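Side-chain contact in Glucose/sorbosone dehydrogenases (Escherichia coli K12, PDB 2G8S), which belongs to the glucose/sorbosone dehydrogenase family and has a beta-propeller fold that carries a bound calcium ion: residues R326-R329 with Y335-V338. Residues are numbered along the deposited sequence; the frame is centred on the assembly and turned at random.
With EDO (1,2-ethanediol), chain F; EDO (1,2-ethanediol), chain L.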
loop_
_atom_site.group_PDB
_atom_site.type_symbol
_atom_site.label_atom_id
_atom_site.label_comp_id
_atom_site.label_asym_id
_atom_site.label_seq_id
_atom_site.Cartn_x
_atom_site.Cartn_y
_atom_site.Cartn_z
ATOM N N ARG A 326 8.922 5.959 -0.994
ATOM C CA ARG A 326 8.029 5.062 -0.273
ATOM C C ARG A 326 6.548 5.266 -0.614
ATOM O O ARG A 326 5.820 4.290 -0.817
ATOM C CB ARG A 326 8.260 5.207 1.242
ATOM C CG ARG A 326 7.176 4.609 2.152
ATOM C CD ARG A 326 6.892 3.118 1.896
ATOM N NE ARG A 326 8.028 2.277 2.233
ATOM C CZ ARG A 326 8.135 0.996 1.878
ATOM N NH1 ARG A 326 7.193 0.419 1.143
ATOM N NH2 ARG A 326 9.199 0.305 2.237
ATOM N N ASP A 327 6.088 6.515 -0.655
ATOM C CA ASP A 327 4.653 6.760 -0.866
ATOM C C ASP A 327 4.460 7.973 -1.748
ATOM O O ASP A 327 5.297 8.882 -1.768
ATOM C CB ASP A 327 3.889 6.939 0.467
ATOM C CG ASP A 327 2.411 6.534 0.366
ATOM O OD1 ASP A 327 1.953 6.083 -0.712
ATOM O OD2 ASP A 327 1.700 6.651 1.387
ATOM N N VAL A 328 3.351 7.959 -2.480
ATOM C CA VAL A 328 2.981 9.028 -3.396
ATOM C C VAL A 328 1.471 9.210 -3.271
ATOM O O VAL A 328 0.715 8.236 -3.349
ATOM C CB VAL A 328 3.344 8.680 -4.879
ATOM C CG1 VAL A 328 2.949 9.824 -5.805
ATOM C CG2 VAL A 328 4.841 8.377 -5.030
ATOM N N ARG A 329 1.049 10.458 -3.075
ATOM C CA ARG A 329 -0.372 10.776 -2.921
ATOM C C ARG A 329 -0.739 12.048 -3.643
ATOM O O ARG A 329 0.048 12.994 -3.708
ATOM C CB ARG A 329 -0.730 10.945 -1.447
ATOM C CG ARG A 329 -0.701 9.664 -0.646
ATOM C CD ARG A 329 -1.887 8.765 -0.977
ATOM N NE ARG A 329 -3.164 9.455 -0.787
ATOM C CZ ARG A 329 -3.724 9.691 0.395
ATOM N NH1 ARG A 329 -3.133 9.291 1.516
ATOM N NH2 ARG A 329 -4.880 10.332 0.455
ATOM N N TYR A 335 -1.636 18.993 -5.702
ATOM C CA TYR A 335 -0.202 18.732 -5.696
ATOM C C TYR A 335 0.060 17.256 -5.418
ATOM O O TYR A 335 -0.792 16.567 -4.851
ATOM C CB TYR A 335 0.485 19.596 -4.632
ATOM C CG TYR A 335 0.705 21.018 -5.082
ATOM C CD1 TYR A 335 1.968 21.452 -5.513
ATOM C CD2 TYR A 335 -0.341 21.932 -5.068
ATOM C CE1 TYR A 335 2.171 22.774 -5.947
ATOM C CE2 TYR A 335 -0.149 23.261 -5.493
ATOM C CZ TYR A 335 1.103 23.665 -5.921
ATOM O OH TYR A 335 1.276 24.971 -6.342
ATOM N N LEU A 336 1.236 16.780 -5.817
ATOM C CA LEU A 336 1.681 15.440 -5.446
ATOM C C LEU A 336 2.465 15.529 -4.148
ATOM O O LEU A 336 3.290 16.420 -3.989
ATOM C CB LEU A 336 2.567 14.856 -6.547
ATOM C CG LEU A 336 2.629 13.343 -6.690
ATOM C CD1 LEU A 336 1.265 12.828 -7.189
ATOM C CD2 LEU A 336 3.744 12.980 -7.677
ATOM N N TYR A 337 2.194 14.603 -3.230
ATOM C CA TYR A 337 2.901 14.525 -1.952
ATOM C C TYR A 337 3.662 13.213 -1.906
ATOM O O TYR A 337 3.119 12.164 -2.240
ATOM C CB TYR A 337 1.933 14.654 -0.778
ATOM C CG TYR A 337 1.412 16.068 -0.647
ATOM C CD1 TYR A 337 1.989 16.968 0.250
ATOM C CD2 TYR A 337 0.364 16.523 -1.452
ATOM C CE1 TYR A 337 1.529 18.269 0.352
ATOM C CE2 TYR A 337 -0.109 17.844 -1.359
ATOM C CZ TYR A 337 0.482 18.705 -0.442
ATOM O OH TYR A 337 0.049 20.011 -0.316
ATOM N N VAL A 338 4.929 13.290 -1.512
ATOM C CA VAL A 338 5.834 12.148 -1.635
ATOM C C VAL A 338 6.569 11.928 -0.321
ATOM O O VAL A 338 7.040 12.880 0.290
ATOM C CB VAL A 338 6.859 12.363 -2.794
ATOM C CG1 VAL A 338 7.849 11.206 -2.905
ATOM C CG2 VAL A 338 6.135 12.555 -4.126
HETATM C C1 EDO F . 3.215 2.274 1.365
HETATM O O1 EDO F . 3.373 3.648 1.023
HETATM C C2 EDO F . 3.382 1.387 0.137
HETATM O O2 EDO F . 4.684 1.620 -0.416
HETATM C C1 EDO L . 1.965 23.763 2.696
HETATM O O1 EDO L . 2.544 23.657 1.393
HETATM C C2 EDO L . 0.824 22.766 2.834
HETATM O O2 EDO L . 1.053 21.647 1.970
#
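V328 and L336 touch across the beta hairpin of strands 325-330 and 336-340, part of a four-stranded antiparallel blade of the beta-propeller that strands 345-352 and 8-17 complete. With CG1 anti to its backbone N (chi1 -180°), V328 sets that methyl against CG and both methyls of L336, CG1 to CG 3.6 Å; the L336 torsions (chi1 -153°, chi2 68°) bring its branched end there, and the two side chains cross at a slant. V338, directly opposite V328 in a non-hydrogen-bonded pair, shares this apolar face more loosely, its CG2 4.5 Å from V328 CG2; V350 of the next strand packs on both L336 and V338. R329 and Y337 form the adjoining hydrogen-bonded pair, R329 N to Y337 O 2.8 Å and Y337 N to R329 O 2.7 Å. Their side chains lie on the other face, where R329 packs on L23 and F25, and F25 meets the Y337 ring edge-to-face. The phenol of Y337 leads away to D333 OD2, and an ethanediol O2 lies in the ring plane and donates to its OH. At the far end R326 and D327 both face L339 in a classic beta bulge. There R326 NH1 and R326 O grip O2 of a second ethanediol, and D327 OD1, salt-bridged to R134, takes V328 N from above its carboxylate plane.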